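Local atomic coordinates of periplasmic beta-glucosidase (Pseudomonas aeruginosa, PDB entry 6R5T), a protein that probably hydrolyses terminal, non-reducing beta-D-glucosyl residues to release beta-D-glucose, as a periplasmic enzyme of glycoside hydrolase family 3. Residues Y78-I87 against I395-V403; M172-Y181 against A216-I226. The protein carries 1 engineered substitution. All blocks are in the same frame, centred on the assembly; numbering follows the deposited sequence.

Contact 1 (Y78-I87 against I395-V403). With BGC (beta-D-glucopyranose), chain C; GAL (beta-D-galactopyranose), chain B.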
loop_
_atom_site.group_PDB
_atom_site.type_symbol
_atom_site.label_atom_id
_atom_site.label_comp_id
_atom_site.label_asym_id
_atom_site.label_seq_id
_atom_site.Cartn_x
_atom_site.Cartn_y
_atom_site.Cartn_z
ATOM N N TYR A 78 19.386 15.061 -22.239
ATOM C CA TYR A 78 20.005 14.008 -21.404
ATOM C C TYR A 78 19.378 14.009 -20.019
ATOM O O TYR A 78 18.668 14.912 -19.656
ATOM C CB TYR A 78 21.492 14.255 -21.357
ATOM C CG TYR A 78 22.384 13.147 -20.861
ATOM C CD1 TYR A 78 22.207 11.832 -21.248
ATOM C CD2 TYR A 78 23.442 13.454 -20.028
ATOM C CE1 TYR A 78 23.058 10.826 -20.820
ATOM C CE2 TYR A 78 24.321 12.461 -19.609
ATOM C CZ TYR A 78 24.122 11.154 -20.017
ATOM O OH TYR A 78 24.992 10.167 -19.641
ATOM N N ASP A 79 19.638 12.943 -19.290
ATOM C CA ASP A 79 19.166 12.682 -17.899
ATOM C C ASP A 79 20.234 13.259 -16.958
ATOM O O ASP A 79 21.000 12.524 -16.372
ATOM C CB ASP A 79 18.906 11.191 -17.736
ATOM C CG ASP A 79 17.610 10.726 -18.387
ATOM O OD1 ASP A 79 16.543 11.278 -17.997
ATOM O OD2 ASP A 79 17.639 9.799 -19.237
ATOM N N VAL A 80 20.264 14.569 -16.846
ATOM C CA VAL A 80 21.130 15.301 -15.915
ATOM C C VAL A 80 20.306 15.479 -14.645
ATOM O O VAL A 80 19.554 16.404 -14.526
ATOM C CB VAL A 80 21.645 16.604 -16.525
ATOM C CG1 VAL A 80 22.524 17.299 -15.561
ATOM C CG2 VAL A 80 22.412 16.356 -17.803
ATOM N N ALA A 81 20.348 14.463 -13.805
ATOM C CA ALA A 81 19.445 14.333 -12.637
ATOM C C ALA A 81 20.049 15.003 -11.399
ATOM O O ALA A 81 19.324 15.693 -10.694
ATOM C CB ALA A 81 19.209 12.863 -12.412
ATOM N N HIS A 82 21.330 14.746 -11.111
ATOM C CA HIS A 82 22.028 15.288 -9.926
ATOM C C HIS A 82 23.487 15.520 -10.302
ATOM O O HIS A 82 24.369 15.171 -9.518
ATOM C CB HIS A 82 21.860 14.375 -8.700
ATOM C CG HIS A 82 22.339 12.981 -8.856
ATOM N ND1 HIS A 82 23.534 12.555 -8.349
ATOM C CD2 HIS A 82 21.790 11.918 -9.465
ATOM C CE1 HIS A 82 23.701 11.271 -8.636
ATOM N NE2 HIS A 82 22.658 10.859 -9.354
ATOM N N GLY A 83 23.696 16.072 -11.498
ATOM C CA GLY A 83 25.065 16.295 -11.992
ATOM C C GLY A 83 25.194 15.820 -13.389
ATOM O O GLY A 83 24.518 14.858 -13.780
ATOM N N HIS A 84 26.086 16.459 -14.152
ATOM C CA HIS A 84 26.432 16.025 -15.508
ATOM C C HIS A 84 27.731 15.242 -15.528
ATOM O O HIS A 84 27.699 14.053 -15.693
ATOM C CB HIS A 84 26.399 17.241 -16.449
ATOM C CG HIS A 84 26.747 16.841 -17.825
ATOM N ND1 HIS A 84 26.041 15.880 -18.471
ATOM C CD2 HIS A 84 27.752 17.220 -18.651
ATOM C CE1 HIS A 84 26.561 15.681 -19.674
ATOM N NE2 HIS A 84 27.618 16.483 -19.817
ATOM N N ARG A 85 28.853 15.910 -15.281
ATOM C CA ARG A 85 30.173 15.246 -15.133
ATOM C C ARG A 85 30.624 15.310 -13.679
ATOM O O ARG A 85 31.102 14.277 -13.201
ATOM C CB ARG A 85 31.215 15.885 -16.068
ATOM C CG ARG A 85 31.082 15.459 -17.514
ATOM C CD ARG A 85 32.053 16.155 -18.493
ATOM N NE ARG A 85 31.580 17.490 -18.810
ATOM C CZ ARG A 85 31.934 18.615 -18.225
ATOM N NH1 ARG A 85 32.864 18.630 -17.280
ATOM N NH2 ARG A 85 31.329 19.751 -18.532
ATOM N N THR A 86 30.435 16.442 -13.016
ATOM C CA THR A 86 30.645 16.533 -11.561
ATOM C C THR A 86 29.329 16.072 -10.920
ATOM O O THR A 86 28.317 16.760 -11.062
ATOM C CB THR A 86 31.015 17.920 -11.076
ATOM O OG1 THR A 86 32.129 18.410 -11.816
ATOM C CG2 THR A 86 31.330 17.895 -9.619
ATOM N N ILE A 87 29.363 14.911 -10.290
ATOM C CA ILE A 87 28.115 14.335 -9.727
ATOM C C ILE A 87 27.949 14.793 -8.284
ATOM O O ILE A 87 28.813 14.603 -7.438
ATOM C CB ILE A 87 28.119 12.821 -9.903
ATOM C CG1 ILE A 87 28.396 12.423 -11.362
ATOM C CG2 ILE A 87 26.807 12.264 -9.386
ATOM C CD1 ILE A 87 27.567 13.192 -12.403
ATOM N N ILE A 395 28.790 7.563 -6.746
ATOM C CA ILE A 395 28.131 8.532 -7.665
ATOM C C ILE A 395 26.638 8.263 -7.803
ATOM O O ILE A 395 25.979 9.074 -8.426
ATOM C CB ILE A 395 28.843 8.628 -9.036
ATOM C CG1 ILE A 395 28.807 7.336 -9.850
ATOM C CG2 ILE A 395 30.237 9.126 -8.812
ATOM C CD1 ILE A 395 29.349 7.506 -11.250
ATOM N N GLY A 396 26.128 7.132 -7.318
ATOM C CA GLY A 396 24.691 6.875 -7.278
ATOM C C GLY A 396 24.117 6.391 -8.586
ATOM O O GLY A 396 24.866 6.190 -9.579
ATOM N N SER A 397 22.816 6.152 -8.573
ATOM C CA SER A 397 22.050 5.910 -9.803
ATOM C C SER A 397 21.853 7.235 -10.562
ATOM O O SER A 397 22.023 8.313 -9.956
ATOM C CB SER A 397 20.752 5.235 -9.499
ATOM O OG SER A 397 19.943 6.138 -8.778
ATOM N N TRP A 398 21.530 7.131 -11.845
ATOM C CA TRP A 398 21.279 8.266 -12.775
ATOM C C TRP A 398 22.448 9.244 -12.644
ATOM O O TRP A 398 22.255 10.445 -12.383
ATOM C CB TRP A 398 19.908 8.920 -12.558
ATOM C CG TRP A 398 18.747 8.009 -12.926
ATOM C CD1 TRP A 398 17.871 7.420 -12.058
ATOM C CD2 TRP A 398 18.308 7.606 -14.245
ATOM N NE1 TRP A 398 16.983 6.609 -12.747
ATOM C CE2 TRP A 398 17.202 6.739 -14.086
ATOM C CE3 TRP A 398 18.734 7.889 -15.551
ATOM C CZ2 TRP A 398 16.537 6.163 -15.169
ATOM C CZ3 TRP A 398 18.091 7.302 -16.619
ATOM C CH2 TRP A 398 17.014 6.436 -16.437
ATOM N N SER A 399 23.627 8.696 -12.861
ATOM C CA SER A 399 24.888 9.457 -12.689
ATOM C C SER A 399 25.328 10.087 -14.009
ATOM O O SER A 399 26.427 10.651 -14.034
ATOM C CB SER A 399 25.950 8.576 -12.110
ATOM O OG SER A 399 26.230 7.486 -12.952
ATOM N N ALA A 400 24.477 10.097 -15.039
ATOM C CA ALA A 400 24.710 10.925 -16.244
ATOM C C ALA A 400 26.114 10.622 -16.808
ATOM O O ALA A 400 26.422 9.455 -16.988
ATOM C CB ALA A 400 24.497 12.396 -15.889
ATOM N N ALA A 401 26.911 11.646 -17.068
ATOM C CA ALA A 401 28.255 11.483 -17.670
ATOM C C ALA A 401 29.333 11.388 -16.596
ATOM O O ALA A 401 30.533 11.499 -16.929
ATOM C CB ALA A 401 28.527 12.601 -18.619
ATOM N N GLY A 402 28.951 11.168 -15.339
ATOM C CA GLY A 402 29.954 10.970 -14.280
ATOM C C GLY A 402 30.856 9.799 -14.584
ATOM O O GLY A 402 30.387 8.709 -15.003
ATOM N N VAL A 403 32.125 9.989 -14.262
ATOM C CA VAL A 403 33.172 8.979 -14.496
ATOM C C VAL A 403 33.521 8.369 -13.148
ATOM O O VAL A 403 34.110 9.076 -12.311
ATOM C CB VAL A 403 34.394 9.671 -15.121
ATOM C CG1 VAL A 403 35.483 8.668 -15.378
ATOM C CG2 VAL A 403 34.032 10.405 -16.393
HETATM C C2 BGC C . 14.222 9.226 -18.096
HETATM C C3 BGC C . 14.152 8.524 -19.467
HETATM C C4 BGC C . 14.269 7.004 -19.171
HETATM C C5 BGC C . 13.063 6.633 -18.290
HETATM C C6 BGC C . 13.069 5.182 -17.864
HETATM C C1 BGC C . 13.095 8.696 -17.202
HETATM O O1 BGC C . 13.322 9.299 -15.966
HETATM O O2 BGC C . 14.106 10.642 -18.157
HETATM O O3 BGC C . 15.283 8.938 -20.259
HETATM O O4 BGC C . 14.196 6.309 -20.427
HETATM O O5 BGC C . 13.200 7.281 -17.060
HETATM O O6 BGC C . 11.904 4.901 -17.080
HETATM C C1 GAL B . 15.322 5.489 -20.758
HETATM C C2 GAL B . 16.621 6.302 -20.922
HETATM C C3 GAL B . 17.729 5.336 -21.354
HETATM C C4 GAL B . 17.853 4.229 -20.280
HETATM C C5 GAL B . 16.474 3.562 -20.103
HETATM C C6 GAL B . 16.481 2.552 -18.962
HETATM O O2 GAL B . 16.419 7.315 -21.894
HETATM O O3 GAL B . 18.959 6.087 -21.428
HETATM O O4 GAL B . 18.250 4.922 -19.073
HETATM O O5 GAL B . 15.439 4.534 -19.721
HETATM O O6 GAL B . 15.145 2.014 -18.799
HETATM O O HOH W 1 21.626 9.860 -15.713
HETATM O O HOH W 2 22.780 13.102 -12.702
HETATM O O HOH W 3 33.141 12.499 -13.263
#

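Contact 2 (M172-Y181 against A216-I226). With BGC (beta-D-glucopyranose), chain C.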
loop_
_atom_site.group_PDB
_atom_site.type_symbol
_atom_site.label_atom_id
_atom_site.label_comp_id
_atom_site.label_asym_id
_atom_site.label_seq_id
_atom_site.Cartn_x
_atom_site.Cartn_y
_atom_site.Cartn_z
ATOM N N MET A 172 16.971 23.741 -20.753
ATOM C CA MET A 172 15.529 23.651 -20.473
ATOM C C MET A 172 15.278 22.481 -19.516
ATOM O O MET A 172 15.922 21.432 -19.635
ATOM C CB MET A 172 14.742 23.396 -21.762
ATOM C CG MET A 172 13.283 23.252 -21.532
ATOM S SD MET A 172 12.304 23.227 -23.099
ATOM C CE MET A 172 12.546 24.924 -23.620
ATOM N N ALA A 173 14.385 22.691 -18.565
ATOM C CA ALA A 173 13.969 21.648 -17.596
ATOM C C ALA A 173 12.755 20.938 -18.223
ATOM O O ALA A 173 11.789 21.605 -18.622
ATOM C CB ALA A 173 13.571 22.253 -16.288
ATOM N N ALA A 174 12.787 19.624 -18.282
ATOM C CA ALA A 174 11.637 18.770 -18.586
ATOM C C ALA A 174 11.276 18.061 -17.260
ATOM O O ALA A 174 11.856 17.051 -16.959
ATOM C CB ALA A 174 11.952 17.795 -19.702
ATOM N N VAL A 175 10.356 18.667 -16.530
ATOM C CA VAL A 175 9.918 18.170 -15.198
ATOM C C VAL A 175 9.284 16.789 -15.410
ATOM O O VAL A 175 8.576 16.544 -16.405
ATOM C CB VAL A 175 8.998 19.141 -14.460
ATOM C CG1 VAL A 175 7.709 19.451 -15.197
ATOM C CG2 VAL A 175 8.721 18.633 -13.054
ATOM N N LYS A 176 9.531 15.890 -14.454
ATOM C CA LYS A 176 9.055 14.478 -14.614
ATOM C C LYS A 176 8.686 13.954 -13.214
ATOM O O LYS A 176 9.101 14.550 -12.222
ATOM C CB LYS A 176 10.133 13.640 -15.293
ATOM C CG LYS A 176 11.380 13.349 -14.476
ATOM C CD LYS A 176 12.466 12.692 -15.286
ATOM C CE LYS A 176 13.656 12.246 -14.499
ATOM N NZ LYS A 176 14.693 11.713 -15.419
ATOM N N HIS A 177 7.909 12.884 -13.120
ATOM C CA HIS A 177 7.255 12.127 -14.177
ATOM C C HIS A 177 5.754 12.408 -14.052
ATOM O O HIS A 177 5.152 12.009 -13.057
ATOM C CB HIS A 177 7.533 10.636 -14.035
ATOM C CG HIS A 177 8.969 10.258 -14.057
ATOM N ND1 HIS A 177 9.708 10.164 -12.892
ATOM C CD2 HIS A 177 9.771 9.882 -15.085
ATOM C CE1 HIS A 177 10.927 9.747 -13.248
ATOM N NE2 HIS A 177 10.997 9.599 -14.538
ATOM N N PHE A 178 5.155 13.128 -14.996
ATOM C CA PHE A 178 3.772 13.637 -14.833
ATOM C C PHE A 178 2.848 12.490 -15.197
ATOM O O PHE A 178 2.754 12.145 -16.393
ATOM C CB PHE A 178 3.617 14.844 -15.756
ATOM C CG PHE A 178 2.353 15.615 -15.543
ATOM C CD1 PHE A 178 2.089 16.215 -14.339
ATOM C CD2 PHE A 178 1.456 15.800 -16.588
ATOM C CE1 PHE A 178 0.948 16.984 -14.161
ATOM C CE2 PHE A 178 0.281 16.522 -16.399
ATOM C CZ PHE A 178 0.027 17.127 -15.178
ATOM N N ALA A 179 2.154 11.843 -14.225
ATOM C CA ALA A 179 2.123 12.213 -12.816
ATOM C C ALA A 179 1.922 10.957 -11.968
ATOM O O ALA A 179 1.387 9.964 -12.446
ATOM C CB ALA A 179 0.984 13.181 -12.550
ATOM N N LEU A 180 2.258 11.119 -10.675
ATOM C CA LEU A 180 1.906 10.201 -9.567
ATOM C C LEU A 180 2.768 8.936 -9.580
ATOM O O LEU A 180 2.428 7.974 -8.876
ATOM C CB LEU A 180 0.428 9.795 -9.623
ATOM C CG LEU A 180 -0.612 10.885 -9.854
ATOM C CD1 LEU A 180 -2.001 10.305 -9.686
ATOM C CD2 LEU A 180 -0.393 12.093 -8.974
ATOM N N TYR A 181 3.844 8.932 -10.352
ATOM C CA TYR A 181 4.627 7.718 -10.650
ATOM C C TYR A 181 5.136 7.043 -9.364
ATOM O O TYR A 181 5.194 5.812 -9.294
ATOM C CB TYR A 181 5.745 8.155 -11.584
ATOM C CG TYR A 181 6.683 7.095 -12.083
ATOM C CD1 TYR A 181 6.289 5.837 -12.478
ATOM C CD2 TYR A 181 8.010 7.431 -12.210
ATOM C CE1 TYR A 181 7.232 4.900 -12.912
ATOM C CE2 TYR A 181 8.943 6.548 -12.700
ATOM C CZ TYR A 181 8.560 5.265 -13.018
ATOM O OH TYR A 181 9.522 4.392 -13.468
ATOM N N ALA A 216 8.972 25.950 -16.333
ATOM C CA ALA A 216 9.583 24.786 -16.997
ATOM C C ALA A 216 9.144 24.761 -18.469
ATOM O O ALA A 216 7.933 24.893 -18.742
ATOM C CB ALA A 216 9.163 23.511 -16.310
ATOM N N GLY A 217 10.090 24.514 -19.379
ATOM C CA GLY A 217 9.782 24.470 -20.824
ATOM C C GLY A 217 9.158 23.162 -21.251
ATOM O O GLY A 217 8.486 23.135 -22.318
ATOM N N ALA A 218 9.315 22.097 -20.470
ATOM C CA ALA A 218 8.820 20.786 -20.914
ATOM C C ALA A 218 8.323 19.957 -19.730
ATOM O O ALA A 218 8.687 20.218 -18.591
ATOM C CB ALA A 218 9.867 20.052 -21.684
ATOM N N VAL A 219 7.438 19.028 -20.062
ATOM C CA VAL A 219 6.931 18.043 -19.083
ATOM C C VAL A 219 7.105 16.636 -19.671
ATOM O O VAL A 219 6.663 16.390 -20.799
ATOM C CB VAL A 219 5.457 18.330 -18.761
ATOM C CG1 VAL A 219 4.858 17.160 -17.948
ATOM C CG2 VAL A 219 5.286 19.647 -18.086
ATOM N N MET A 220 7.739 15.721 -18.927
ATOM C CA MET A 220 7.884 14.314 -19.337
ATOM C C MET A 220 6.761 13.508 -18.674
ATOM O O MET A 220 6.621 13.564 -17.449
ATOM C CB MET A 220 9.250 13.729 -18.986
ATOM C CG MET A 220 9.307 12.328 -19.451
ATOM S SD MET A 220 10.899 11.572 -19.130
ATOM C CE MET A 220 11.664 11.995 -20.700
ATOM N N VAL A 221 5.972 12.849 -19.494
ATOM C CA VAL A 221 4.784 12.076 -19.068
ATOM C C VAL A 221 5.237 10.745 -18.465
ATOM O O VAL A 221 6.209 10.158 -18.917
ATOM C CB VAL A 221 3.804 11.953 -20.238
ATOM C CG1 VAL A 221 2.572 11.197 -19.798
ATOM C CG2 VAL A 221 3.462 13.357 -20.750
ATOM N N SER A 222 4.529 10.287 -17.449
ATOM C CA SER A 222 4.888 9.056 -16.717
ATOM C C SER A 222 4.431 7.780 -17.417
ATOM O O SER A 222 3.641 7.801 -18.386
ATOM C CB SER A 222 4.359 9.174 -15.322
ATOM O OG SER A 222 2.959 9.052 -15.306
ATOM N N LEU A 223 4.906 6.654 -16.900
ATOM C CA LEU A 223 4.641 5.327 -17.483
ATOM C C LEU A 223 3.451 4.621 -16.841
ATOM O O LEU A 223 3.055 3.594 -17.396
ATOM C CB LEU A 223 5.898 4.483 -17.298
ATOM C CG LEU A 223 7.097 4.838 -18.177
ATOM C CD1 LEU A 223 8.326 4.084 -17.650
ATOM C CD2 LEU A 223 6.847 4.468 -19.605
ATOM N N ASN A 224 2.962 5.112 -15.714
ATOM C CA ASN A 224 1.924 4.408 -14.929
ATOM C C ASN A 224 0.490 4.787 -15.367
ATOM O O ASN A 224 0.264 5.869 -15.983
ATOM C CB ASN A 224 2.015 4.795 -13.451
ATOM C CG ASN A 224 2.034 6.288 -13.216
ATOM O OD1 ASN A 224 3.023 6.967 -13.532
ATOM N ND2 ASN A 224 0.952 6.839 -12.674
ATOM N N THR A 225 -0.461 3.907 -15.026
ATOM C CA THR A 225 -1.891 4.281 -15.009
ATOM C C THR A 225 -2.149 5.248 -13.863
ATOM O O THR A 225 -1.483 5.157 -12.773
ATOM C CB THR A 225 -2.812 3.065 -14.913
ATOM O OG1 THR A 225 -2.503 2.325 -13.725
ATOM C CG2 THR A 225 -2.712 2.171 -16.107
ATOM N N ILE A 226 -3.132 6.102 -14.052
ATOM C CA ILE A 226 -3.721 6.960 -12.992
ATOM C C ILE A 226 -5.197 6.591 -12.974
ATOM O O ILE A 226 -5.882 6.842 -13.984
ATOM C CB ILE A 226 -3.522 8.451 -13.286
ATOM C CG1 ILE A 226 -2.036 8.777 -13.280
ATOM C CG2 ILE A 226 -4.360 9.321 -12.350
ATOM C CD1 ILE A 226 -1.737 10.141 -13.818
HETATM C C2 BGC C . 14.222 9.226 -18.096
HETATM C C3 BGC C . 14.152 8.524 -19.467
HETATM C C4 BGC C . 14.269 7.004 -19.171
HETATM C C5 BGC C . 13.063 6.633 -18.290
HETATM C C6 BGC C . 13.069 5.182 -17.864
HETATM C C1 BGC C . 13.095 8.696 -17.202
HETATM O O1 BGC C . 13.322 9.299 -15.966
HETATM O O2 BGC C . 14.106 10.642 -18.157
HETATM O O3 BGC C . 15.283 8.938 -20.259
HETATM O O4 BGC C . 14.196 6.309 -20.427
HETATM O O5 BGC C . 13.200 7.281 -17.060
HETATM O O6 BGC C . 11.904 4.901 -17.080
#

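Contact 1 (Y78-I87 against I395-V403)
His82 reaches across from the loop after strand 75-78 to grip the 395-403 loop by its backbone. CB carries CG between the backbone N and the carbonyl carbon (chi1 58°), a torsion that turns the imidazole toward the opposing backbone. CD2 passes 3.3 Å from Trp398 O, CE1 meets Ile395 O at the ring edge, and NE2 gives a straight hydrogen bond of 2.7 Å to Ser397 O, close to the ring plane. ND1, bonded to Phe88 O, fixes the ring's rotation. Histidine suits the place because its two nitrogens bind carbonyls of two separate stretches of backbone. Ala401 CB sits over one face of the His84 ring, a CH-pi contact, while Asp117 takes His84 NE2. One water links Asp79 O to Ala400 N, and another joins His82 N, Gly83 O and Trp398 O. Towards the sugars, Trp398 slants past Asp79, CZ3 lying 3.6 Å from OD2, with the carboxylate and ring planes 60° apart. Asp79 accepts BGC O2 on OD1 (2.5 Å) and BGC O3 on OD2 (2.7 Å). A side-chain-to-backbone bond and water bridges thus join the family's N- and C-terminal domains beside a carboxylate that reads two sugar hydroxyls.

Contact 2 (M172-Y181 against A216-I226)
Met172 SD rests 3.6 Å from Gly217 CA at the start of two neighbouring parallel strands, 172-178 and 218-221, in the TIM-like barrel of this glycoside hydrolase family 3 enzyme; the glycine's lack of a side chain makes room for the sulfur. Ala173 O accepts Ala218 N, and the small Ala174 lets its CB meet Ala218 CB on one face of the sheet. Val175 turns to the other face, its CG1 alongside Val219 CG2, while its carbonyl takes a nearly straight bond from Met220 N (2.8 Å). A beta bulge follows: the register slips by one residue before Phe178, and the peptide bonds preceding His177 and Ala179 are cis. Lys176, extended beyond CG, carries NZ to BGC O1 (2.8 Å) and O2 (3.0 Å). The His177 ring is sandwiched between Lys176 CG and Tyr181 CE2, each over its centre; this packing and the bond of ND1 to Asp128 hold it edge-on to the sugar, with NE2 2.7 Å from BGC O1 in a hydrogen bond. Phe178 has CG anti to the backbone N (chi1 -170°), sending its ring away from the partner strand towards helix 235-245, while CB packs on Val219 CG1. The Leu180 and Ile226 side chains cross at about a right angle, CD1 against CG2. Beside the Tyr181 ring lies the amide of Asn224, their planes 16° apart; its OD1 accepts Ser222 OG (2.7 Å), and its ND2 donates to Ala179 O (3.2 Å) within both the amide and the carbonyl planes.

Contacts 1 and 2 lie with their centres about 19 Å apart and meet at the BGC sugar, which both touch. Along the chain, 78-87 comes first, then both halves of contact 2, and finally 395-403. Strands 75-78, 172-178 and 218-221 belong to the same eight-stranded parallel sheet, with strand 121-122 between the first two. Both halves of contact 2 fall in the N-terminal family domain, whereas contact 1 brings in a loop from the C-terminal one. Asp79 OD1 and Lys176 NZ, 3.2 Å apart, form a rather long, weak ion pair joining the two contacts. The pocket is thus assembled from barrel strand ends and completed by the second domain, which also supplies Glu486.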